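PDB 4MT4: CmeC from Campylobacter jejuni, which probably serves as the outer membrane channel of a drug efflux system, a trimeric beta barrel continued by a long alpha-helical tunnel. Local coordinates for residues N57-L60 with K61-F64; D191-Q195 with V196-G200; Y218-A221 with K222-K225; Q387-E390 with Q391-R395. One frame throughout, in Å; residues are numbered along the deposited sequence.

Contact 1. Residues N57-L60 with K61-F64; sequences NNDL and KLAF
K61 lies along the first turn of helix 58-79 and meets N58 through a water at the helix N-terminus, where N57 is the N-cap. The water donates to N58 OD1 at 2.6 Å. It also accepts from K61 NZ, in a contact short enough that its exact length carries little weight. It thus bridges an amide oxygen and an ammonium group whose own atoms, N58 OD1 and K61 NZ, stay 3.8 Å apart. Short of the ammonium group, K61 CD passes N58 OD1 at 3.6 Å. With CG anti to the carbonyl carbon (chi1 -63°), the extended lysine chain turns back along the helix start, K61 CG lying 3.3 Å from N57 O. On the neighbouring side of the turn, L62 CD1 approaches D59 OD1, the two side chains crossing obliquely. The backbone beneath is ordinary helix, with K61 N through F64 N bonded to the carbonyls of N57 through L60. Further out, N57 ND2 donates to L235 O and L60 packs on Y148 and R152 of helix 129-195, while N58, K61 and L62 touch N360, V356 and N357 of the second subunit, so this helix start sits at a subunit interface. The cap itself is made by N57 OD1, which takes the L60 N-H at 3.0 Å in its carbonyl plane, on a lone pair.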
loop_
_atom_site.group_PDB
_atom_site.type_symbol
_atom_site.label_atom_id
_atom_site.label_comp_id
_atom_site.label_asym_id
_atom_site.label_seq_id
_atom_site.Cartn_x
_atom_site.Cartn_y
_atom_site.Cartn_z
ATOM N N ASN B 57 21.176 1.942 -4.499
ATOM C CA ASN B 57 19.770 1.695 -4.166
ATOM C C ASN B 57 19.002 2.984 -3.885
ATOM O O ASN B 57 19.381 3.773 -3.023
ATOM C CB ASN B 57 19.651 0.754 -2.966
ATOM C CG ASN B 57 18.233 0.263 -2.749
ATOM O OD1 ASN B 57 17.428 0.924 -2.091
ATOM N ND2 ASN B 57 17.919 -0.904 -3.301
ATOM N N ASN B 58 17.916 3.183 -4.623
ATOM C CA ASN B 58 17.144 4.419 -4.543
ATOM C C ASN B 58 16.248 4.504 -3.311
ATOM O O ASN B 58 15.989 5.595 -2.807
ATOM C CB ASN B 58 16.304 4.587 -5.809
ATOM C CG ASN B 58 17.141 4.961 -7.016
ATOM O OD1 ASN B 58 17.960 5.879 -6.957
ATOM N ND2 ASN B 58 16.952 4.241 -8.115
ATOM N N ASP B 59 15.776 3.358 -2.826
ATOM C CA ASP B 59 14.998 3.333 -1.589
ATOM C C ASP B 59 15.875 3.755 -0.415
ATOM O O ASP B 59 15.410 4.399 0.525
ATOM C CB ASP B 59 14.406 1.945 -1.337
ATOM C CG ASP B 59 13.158 1.684 -2.159
ATOM O OD1 ASP B 59 12.483 2.662 -2.547
ATOM O OD2 ASP B 59 12.846 0.501 -2.415
ATOM N N LEU B 60 17.150 3.387 -0.482
ATOM C CA LEU B 60 18.120 3.780 0.532
ATOM C C LEU B 60 18.373 5.283 0.470
ATOM O O LEU B 60 18.538 5.939 1.500
ATOM C CB LEU B 60 19.429 3.009 0.348
ATOM C CG LEU B 60 20.503 3.208 1.418
ATOM C CD1 LEU B 60 19.957 2.864 2.795
ATOM C CD2 LEU B 60 21.738 2.374 1.103
ATOM N N LYS B 61 18.400 5.820 -0.747
ATOM C CA LYS B 61 18.576 7.253 -0.955
ATOM C C LYS B 61 17.372 8.026 -0.429
ATOM O O LYS B 61 17.524 9.056 0.223
ATOM C CB LYS B 61 18.788 7.564 -2.439
ATOM C CG LYS B 61 20.049 6.957 -3.034
ATOM C CD LYS B 61 20.210 7.327 -4.501
ATOM C CE LYS B 61 21.385 6.589 -5.128
ATOM N NZ LYS B 61 21.573 6.941 -6.562
ATOM N N LEU B 62 16.177 7.516 -0.718
ATOM C CA LEU B 62 14.939 8.119 -0.236
ATOM C C LEU B 62 14.914 8.187 1.286
ATOM O O LEU B 62 14.523 9.199 1.866
ATOM C CB LEU B 62 13.727 7.334 -0.739
ATOM C CG LEU B 62 13.376 7.461 -2.221
ATOM C CD1 LEU B 62 12.261 6.494 -2.595
ATOM C CD2 LEU B 62 12.983 8.892 -2.554
ATOM N N ALA B 63 15.336 7.101 1.923
ATOM C CA ALA B 63 15.390 7.029 3.377
ATOM C C ALA B 63 16.402 8.025 3.939
ATOM O O ALA B 63 16.211 8.567 5.028
ATOM C CB ALA B 63 15.732 5.619 3.824
ATOM N N PHE B 64 17.477 8.259 3.191
ATOM C CA PHE B 64 18.497 9.224 3.589
ATOM C C PHE B 64 17.945 10.642 3.486
ATOM O O PHE B 64 18.194 11.478 4.353
ATOM C CB PHE B 64 19.755 9.079 2.724
ATOM C CG PHE B 64 20.939 9.861 3.231
ATOM C CD1 PHE B 64 21.153 11.164 2.816
ATOM C CD2 PHE B 64 21.839 9.290 4.119
ATOM C CE1 PHE B 64 22.235 11.886 3.277
ATOM C CE2 PHE B 64 22.927 10.008 4.583
ATOM C CZ PHE B 64 23.125 11.309 4.161
HETATM O O HOH W 1 19.555 7.635 -7.911
#

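Contact 2. Residues D191-Q195 with V196-G200; sequences DEKFQ and VGAVG
V199 folds back over K193 and F194 where a Schellman motif ends helix 129-195, in the turn that leads to helix 201-236 at the end of the helical tunnel remote from the beta barrel. The tight part is small and largely apolar. With V199 CG1 anti to the carbonyl carbon (chi1 -62°), CG2 falls between the backbone N and the carbonyl carbon and rests 3.7 Å from F194 CB and close to F194 N. The CG1 branch meets K193 instead, 3.7 Å from K193 CB, and the valine crosses the lysine chain at about a right angle. A198 CB completes this patch at 3.6 Å from K193 CB. Polar closure centres on K193 O: A198 N is placed 2.5 Å from K193 O, a bond so short that its exact length is doubtful, and V196 N and V199 N add weak bonds. G197, with positive phi (81°), turns the chain out of the helix, and its N-H bonds to F194 O from above the carbonyl plane.

The outer side is looser. K193 runs extended past A198 and its ammonium end leads away from the turn, E192 points away and pairs with R188 in a salt bridge, and no other chain of the assembly touches this turn, although crystal neighbours meet residues 197-200. The F194 ring reaches the loop with one corner, CD1 lying 3.5 Å from V199 O in an oblique approach. Beside it a water ties helix end to loop, donating to F194 O at 2.8 Å and to V199 O at 2.9 Å.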
loop_
_atom_site.group_PDB
_atom_site.type_symbol
_atom_site.label_atom_id
_atom_site.label_comp_id
_atom_site.label_asym_id
_atom_site.label_seq_id
_atom_site.Cartn_x
_atom_site.Cartn_y
_atom_site.Cartn_z
ATOM N N ASP B 191 15.585 -42.670 -32.126
ATOM C CA ASP B 191 15.158 -42.294 -33.469
ATOM C C ASP B 191 15.914 -43.109 -34.513
ATOM O O ASP B 191 15.356 -43.471 -35.549
ATOM C CB ASP B 191 15.368 -40.797 -33.708
ATOM C CG ASP B 191 14.787 -40.331 -35.029
ATOM O OD1 ASP B 191 13.635 -40.701 -35.342
ATOM O OD2 ASP B 191 15.486 -39.594 -35.757
ATOM N N GLU B 192 17.184 -43.396 -34.237
ATOM C CA GLU B 192 17.991 -44.220 -35.130
ATOM C C GLU B 192 17.519 -45.669 -35.098
ATOM O O GLU B 192 17.378 -46.307 -36.140
ATOM C CB GLU B 192 19.473 -44.145 -34.755
ATOM C CG GLU B 192 20.097 -42.769 -34.942
ATOM C CD GLU B 192 21.580 -42.749 -34.618
ATOM O OE1 GLU B 192 22.155 -43.835 -34.396
ATOM O OE2 GLU B 192 22.171 -41.648 -34.582
ATOM N N LYS B 193 17.273 -46.179 -33.895
ATOM C CA LYS B 193 16.796 -47.545 -33.718
ATOM C C LYS B 193 15.443 -47.760 -34.390
ATOM O O LYS B 193 15.141 -48.854 -34.866
ATOM C CB LYS B 193 16.694 -47.888 -32.230
ATOM C CG LYS B 193 18.022 -48.198 -31.558
ATOM C CD LYS B 193 17.803 -48.743 -30.156
ATOM C CE LYS B 193 19.108 -49.186 -29.518
ATOM N NZ LYS B 193 18.880 -49.814 -28.189
ATOM N N PHE B 194 14.633 -46.707 -34.429
ATOM C CA PHE B 194 13.300 -46.784 -35.015
ATOM C C PHE B 194 13.343 -47.006 -36.523
ATOM O O PHE B 194 12.581 -47.805 -37.065
ATOM C CB PHE B 194 12.513 -45.511 -34.704
ATOM C CG PHE B 194 11.146 -45.480 -35.323
ATOM C CD1 PHE B 194 10.096 -46.171 -34.745
ATOM C CD2 PHE B 194 10.911 -44.758 -36.482
ATOM C CE1 PHE B 194 8.836 -46.146 -35.311
ATOM C CE2 PHE B 194 9.655 -44.729 -37.053
ATOM C CZ PHE B 194 8.615 -45.423 -36.467
ATOM N N GLN B 195 14.239 -46.290 -37.193
ATOM C CA GLN B 195 14.330 -46.336 -38.648
ATOM C C GLN B 195 14.871 -47.675 -39.152
ATOM O O GLN B 195 14.677 -48.029 -40.315
ATOM C CB GLN B 195 15.205 -45.184 -39.150
ATOM C CG GLN B 195 14.590 -43.813 -38.923
ATOM C CD GLN B 195 15.631 -42.732 -38.719
ATOM O OE1 GLN B 195 16.821 -43.016 -38.619
ATOM N NE2 GLN B 195 15.186 -41.482 -38.654
ATOM N N VAL B 196 15.537 -48.418 -38.273
ATOM C CA VAL B 196 16.022 -49.751 -38.616
ATOM C C VAL B 196 15.162 -50.822 -37.947
ATOM O O VAL B 196 15.430 -52.017 -38.074
ATOM C CB VAL B 196 17.496 -49.939 -38.211
ATOM C CG1 VAL B 196 18.378 -48.949 -38.957
ATOM C CG2 VAL B 196 17.663 -49.783 -36.709
ATOM N N GLY B 197 14.131 -50.381 -37.233
ATOM C CA GLY B 197 13.155 -51.281 -36.646
ATOM C C GLY B 197 13.571 -51.917 -35.333
ATOM O O GLY B 197 13.152 -53.030 -35.019
ATOM N N ALA B 198 14.389 -51.210 -34.559
ATOM C CA ALA B 198 14.875 -51.739 -33.288
ATOM C C ALA B 198 14.004 -51.292 -32.114
ATOM O O ALA B 198 14.030 -51.906 -31.047
ATOM C CB ALA B 198 16.319 -51.327 -33.062
ATOM N N VAL B 199 13.247 -50.215 -32.303
ATOM C CA VAL B 199 12.276 -49.781 -31.304
ATOM C C VAL B 199 10.935 -49.485 -31.966
ATOM O O VAL B 199 10.872 -49.187 -33.158
ATOM C CB VAL B 199 12.751 -48.528 -30.528
ATOM C CG1 VAL B 199 14.033 -48.820 -29.762
ATOM C CG2 VAL B 199 12.939 -47.355 -31.469
ATOM N N GLY B 200 9.863 -49.575 -31.186
ATOM C CA GLY B 200 8.528 -49.346 -31.702
ATOM C C GLY B 200 8.107 -47.893 -31.644
ATOM O O GLY B 200 8.821 -47.045 -31.107
HETATM O O HOH W 2 10.446 -49.376 -36.023
#

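Contact 3. Residues Y218-A221 with K222-K225; sequences YNEA and KLNK
K222 NZ stands over the face of the Y218 ring one helical turn back, 4.3 Å from its centroid and 26° off the normal, a cation-pi contact. The same nitrogen makes a weak hydrogen bond to N219 OD1 at 3.5 Å, so the ammonium group is shared between a ring face and an amide oxygen. The aliphatic end of the lysine does the closer packing: CE lies over the same face in a CH-pi contact, offset toward the rim and 3.4 Å from Y218 CZ. Two torsion choices bring this about. Y218 CG is anti to its own N (chi1 -173°), and K222 leaves with CG anti to the carbonyl carbon and then runs straight, alongside N219. Beneath them K222 N bonds to Y218 O in the carbonyl plane, one of four i to i+4 bonds of helix 201-236. Residues 218-225 fall in a predicted coiled coil: Y218, A221, N224 and K225 pack on helix 129-195, and N219, E220 and L223 touch N385, Q382 and T378 of the second subunit. The ring face and amide oxygen probably steady the lysine charge somewhat, consistent with a protonated amine.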
loop_
_atom_site.group_PDB
_atom_site.type_symbol
_atom_site.label_atom_id
_atom_site.label_comp_id
_atom_site.label_asym_id
_atom_site.label_seq_id
_atom_site.Cartn_x
_atom_site.Cartn_y
_atom_site.Cartn_z
ATOM N N TYR B 218 13.270 -26.765 -19.050
ATOM C CA TYR B 218 14.515 -26.024 -19.209
ATOM C C TYR B 218 14.246 -24.528 -19.386
ATOM O O TYR B 218 14.815 -23.702 -18.670
ATOM C CB TYR B 218 15.304 -26.573 -20.402
ATOM C CG TYR B 218 16.694 -25.992 -20.580
ATOM C CD1 TYR B 218 17.331 -25.314 -19.547
ATOM C CD2 TYR B 218 17.365 -26.121 -21.789
ATOM C CE1 TYR B 218 18.596 -24.781 -19.716
ATOM C CE2 TYR B 218 18.627 -25.594 -21.967
ATOM C CZ TYR B 218 19.240 -24.926 -20.928
ATOM O OH TYR B 218 20.498 -24.398 -21.104
ATOM N N ASN B 219 13.376 -24.186 -20.332
ATOM C CA ASN B 219 13.064 -22.788 -20.619
ATOM C C ASN B 219 12.347 -22.087 -19.468
ATOM O O ASN B 219 12.437 -20.868 -19.322
ATOM C CB ASN B 219 12.226 -22.687 -21.893
ATOM C CG ASN B 219 13.054 -22.880 -23.149
ATOM O OD1 ASN B 219 14.172 -22.374 -23.251
ATOM N ND2 ASN B 219 12.512 -23.616 -24.112
ATOM N N GLU B 220 11.632 -22.860 -18.657
ATOM C CA GLU B 220 11.002 -22.322 -17.456
ATOM C C GLU B 220 12.066 -21.895 -16.455
ATOM O O GLU B 220 11.928 -20.878 -15.777
ATOM C CB GLU B 220 10.064 -23.350 -16.824
ATOM C CG GLU B 220 8.611 -23.208 -17.245
ATOM C CD GLU B 220 7.988 -21.918 -16.748
ATOM O OE1 GLU B 220 8.301 -21.502 -15.613
ATOM O OE2 GLU B 220 7.186 -21.317 -17.494
ATOM N N ALA B 221 13.132 -22.684 -16.376
ATOM C CA ALA B 221 14.241 -22.397 -15.475
ATOM C C ALA B 221 14.993 -21.145 -15.909
ATOM O O ALA B 221 15.419 -20.348 -15.074
ATOM C CB ALA B 221 15.184 -23.581 -15.404
ATOM N N LYS B 222 15.158 -20.984 -17.218
ATOM C CA LYS B 222 15.751 -19.772 -17.772
ATOM C C LYS B 222 14.909 -18.560 -17.406
ATOM O O LYS B 222 15.427 -17.517 -17.013
ATOM C CB LYS B 222 15.872 -19.863 -19.294
ATOM C CG LYS B 222 16.776 -20.964 -19.809
ATOM C CD LYS B 222 16.837 -20.918 -21.327
ATOM C CE LYS B 222 17.621 -22.080 -21.899
ATOM N NZ LYS B 222 17.645 -22.041 -23.387
ATOM N N LEU B 223 13.598 -18.718 -17.541
ATOM C CA LEU B 223 12.654 -17.648 -17.267
ATOM C C LEU B 223 12.676 -17.269 -15.792
ATOM O O LEU B 223 12.630 -16.090 -15.442
ATOM C CB LEU B 223 11.245 -18.066 -17.689
ATOM C CG LEU B 223 10.421 -16.985 -18.384
ATOM C CD1 LEU B 223 11.257 -16.304 -19.450
ATOM C CD2 LEU B 223 9.162 -17.584 -18.989
ATOM N N ASN B 224 12.750 -18.280 -14.934
ATOM C CA ASN B 224 12.847 -18.069 -13.498
ATOM C C ASN B 224 14.161 -17.390 -13.129
ATOM O O ASN B 224 14.232 -16.619 -12.172
ATOM C CB ASN B 224 12.714 -19.401 -12.758
ATOM C CG ASN B 224 12.840 -19.252 -11.255
ATOM O OD1 ASN B 224 11.877 -18.905 -10.571
ATOM N ND2 ASN B 224 14.030 -19.523 -10.732
ATOM N N LYS B 225 15.199 -17.682 -13.905
ATOM C CA LYS B 225 16.514 -17.093 -13.693
ATOM C C LYS B 225 16.516 -15.622 -14.097
ATOM O O LYS B 225 17.098 -14.780 -13.413
ATOM C CB LYS B 225 17.573 -17.873 -14.477
ATOM C CG LYS B 225 19.011 -17.459 -14.199
ATOM C CD LYS B 225 19.515 -16.429 -15.204
ATOM C CE LYS B 225 19.334 -16.905 -16.638
ATOM N NZ LYS B 225 19.937 -15.962 -17.621
#

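Contact 4. Residues Q387-E390 with Q391-R395; sequences QASE and QSYKR
Y393 sets one ring edge against S389, a turn earlier on helix 339-405, one of the long helices of the tunnel. The serine OG lies in the ring plane, 3.5 Å from both CD2 and CE2, and S389 O also sits at that edge, 3.1 Å from CD2, so polar oxygens of S389 face ring C-H groups. The tyrosine gets there with CG anti to the carbonyl carbon (chi1 -82°). On another side of the helix, E390 and Q391 run side by side, the carboxylate and amide planes 67° apart. Q391 NE2 donates to E390 OE1 at 2.9 Å on its syn side, 34° out of the carboxylate plane; both chains bend at chi2 to meet. E390 OE2 also takes a weak bond from W421 NE1 of helix 411-445, and K394 NZ, 5.4 Å from OE2, may add some favourable charge. Y393 packs on N420 and A424 of that helix, while S389, S392 and Y393 meet E212, R208 and A209 of the third subunit. S392 folds its hydroxyl back along the helix: its N and its OG, each 3.0 Å from A388 O, reach that carbonyl oxygen from opposite faces of its plane.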
loop_
_atom_site.group_PDB
_atom_site.type_symbol
_atom_site.label_atom_id
_atom_site.label_comp_id
_atom_site.label_asym_id
_atom_site.label_seq_id
_atom_site.Cartn_x
_atom_site.Cartn_y
_atom_site.Cartn_z
ATOM N N GLN B 387 19.918 -33.656 0.777
ATOM C CA GLN B 387 21.214 -34.104 0.282
ATOM C C GLN B 387 21.251 -35.622 0.174
ATOM O O GLN B 387 21.708 -36.173 -0.828
ATOM C CB GLN B 387 22.341 -33.616 1.194
ATOM C CG GLN B 387 23.735 -33.912 0.665
ATOM C CD GLN B 387 24.828 -33.417 1.594
ATOM O OE1 GLN B 387 24.779 -33.639 2.803
ATOM N NE2 GLN B 387 25.819 -32.735 1.030
ATOM N N ALA B 388 20.763 -36.294 1.212
ATOM C CA ALA B 388 20.725 -37.752 1.231
ATOM C C ALA B 388 19.723 -38.281 0.210
ATOM O O ALA B 388 19.959 -39.304 -0.430
ATOM C CB ALA B 388 20.388 -38.257 2.623
ATOM N N SER B 389 18.606 -37.574 0.064
ATOM C CA SER B 389 17.580 -37.946 -0.904
ATOM C C SER B 389 18.126 -37.887 -2.327
ATOM O O SER B 389 17.903 -38.796 -3.124
ATOM C CB SER B 389 16.358 -37.033 -0.775
ATOM O OG SER B 389 15.420 -37.287 -1.807
ATOM N N GLU B 390 18.849 -36.815 -2.632
ATOM C CA GLU B 390 19.435 -36.625 -3.954
ATOM C C GLU B 390 20.488 -37.692 -4.254
ATOM O O GLU B 390 20.605 -38.156 -5.391
ATOM C CB GLU B 390 20.044 -35.225 -4.066
ATOM C CG GLU B 390 20.727 -34.939 -5.396
ATOM C CD GLU B 390 22.223 -35.171 -5.346
ATOM O OE1 GLU B 390 22.836 -34.908 -4.288
ATOM O OE2 GLU B 390 22.789 -35.618 -6.366
ATOM N N GLN B 391 21.246 -38.081 -3.234
ATOM C CA GLN B 391 22.272 -39.103 -3.399
ATOM C C GLN B 391 21.660 -40.479 -3.632
ATOM O O GLN B 391 22.173 -41.270 -4.420
ATOM C CB GLN B 391 23.197 -39.141 -2.183
ATOM C CG GLN B 391 24.234 -38.033 -2.178
ATOM C CD GLN B 391 25.044 -37.996 -3.459
ATOM O OE1 GLN B 391 25.804 -38.920 -3.754
ATOM N NE2 GLN B 391 24.872 -36.935 -4.238
ATOM N N SER B 392 20.559 -40.760 -2.943
ATOM C CA SER B 392 19.883 -42.040 -3.098
ATOM C C SER B 392 19.272 -42.165 -4.490
ATOM O O SER B 392 19.448 -43.180 -5.162
ATOM C CB SER B 392 18.807 -42.214 -2.027
ATOM O OG SER B 392 19.383 -42.227 -0.734
ATOM N N TYR B 393 18.566 -41.123 -4.922
ATOM C CA TYR B 393 17.936 -41.112 -6.241
ATOM C C TYR B 393 18.967 -41.116 -7.364
ATOM O O TYR B 393 18.675 -41.541 -8.481
ATOM C CB TYR B 393 17.013 -39.898 -6.391
ATOM C CG TYR B 393 15.644 -40.090 -5.777
ATOM C CD1 TYR B 393 14.716 -40.947 -6.358
ATOM C CD2 TYR B 393 15.277 -39.412 -4.622
ATOM C CE1 TYR B 393 13.464 -41.128 -5.801
ATOM C CE2 TYR B 393 14.026 -39.585 -4.059
ATOM C CZ TYR B 393 13.125 -40.444 -4.652
ATOM O OH TYR B 393 11.879 -40.620 -4.095
ATOM N N LYS B 394 20.173 -40.644 -7.068
ATOM C CA LYS B 394 21.246 -40.654 -8.054
ATOM C C LYS B 394 21.803 -42.064 -8.232
ATOM O O LYS B 394 22.046 -42.505 -9.355
ATOM C CB LYS B 394 22.368 -39.696 -7.653
ATOM C CG LYS B 394 23.494 -39.614 -8.671
ATOM C CD LYS B 394 24.660 -38.784 -8.161
ATOM C CE LYS B 394 25.798 -38.775 -9.167
ATOM N NZ LYS B 394 26.999 -38.063 -8.652
ATOM N N ARG B 395 22.005 -42.763 -7.119
ATOM C CA ARG B 395 22.479 -44.142 -7.161
ATOM C C ARG B 395 21.451 -45.036 -7.841
ATOM O O ARG B 395 21.804 -45.950 -8.582
ATOM C CB ARG B 395 22.779 -44.658 -5.752
ATOM C CG ARG B 395 23.303 -46.089 -5.709
ATOM C CD ARG B 395 24.573 -46.236 -6.531
ATOM N NE ARG B 395 25.078 -47.606 -6.532
ATOM C CZ ARG B 395 25.481 -48.254 -7.623
ATOM N NH1 ARG B 395 25.436 -47.658 -8.808
ATOM N NH2 ARG B 395 25.928 -49.499 -7.530
#

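In the fold
Contacts 3 and 4 lie within helices and contact 1 at a helix start; all three are partly buried, whereas contact 2 is a surface turn, the farthest of the four from the chain centre. Contacts 1 and 3 both touch the second subunit, and both pack on helix 129-195, whose end contact 2 closes; contact 2 then leads into helix 201-236, which carries contact 3. Contact 4, on helix 339-405, meets the third subunit; its centre is about 24 Å from that of contact 3. In contacts 1 to 3 a lysine serves differently: bridged by water at a helix start, left at the surface beside the turn, or laid over an aromatic face. Contact 4 relies instead on an amide-carboxylate pair and a serine-tyrosine edge.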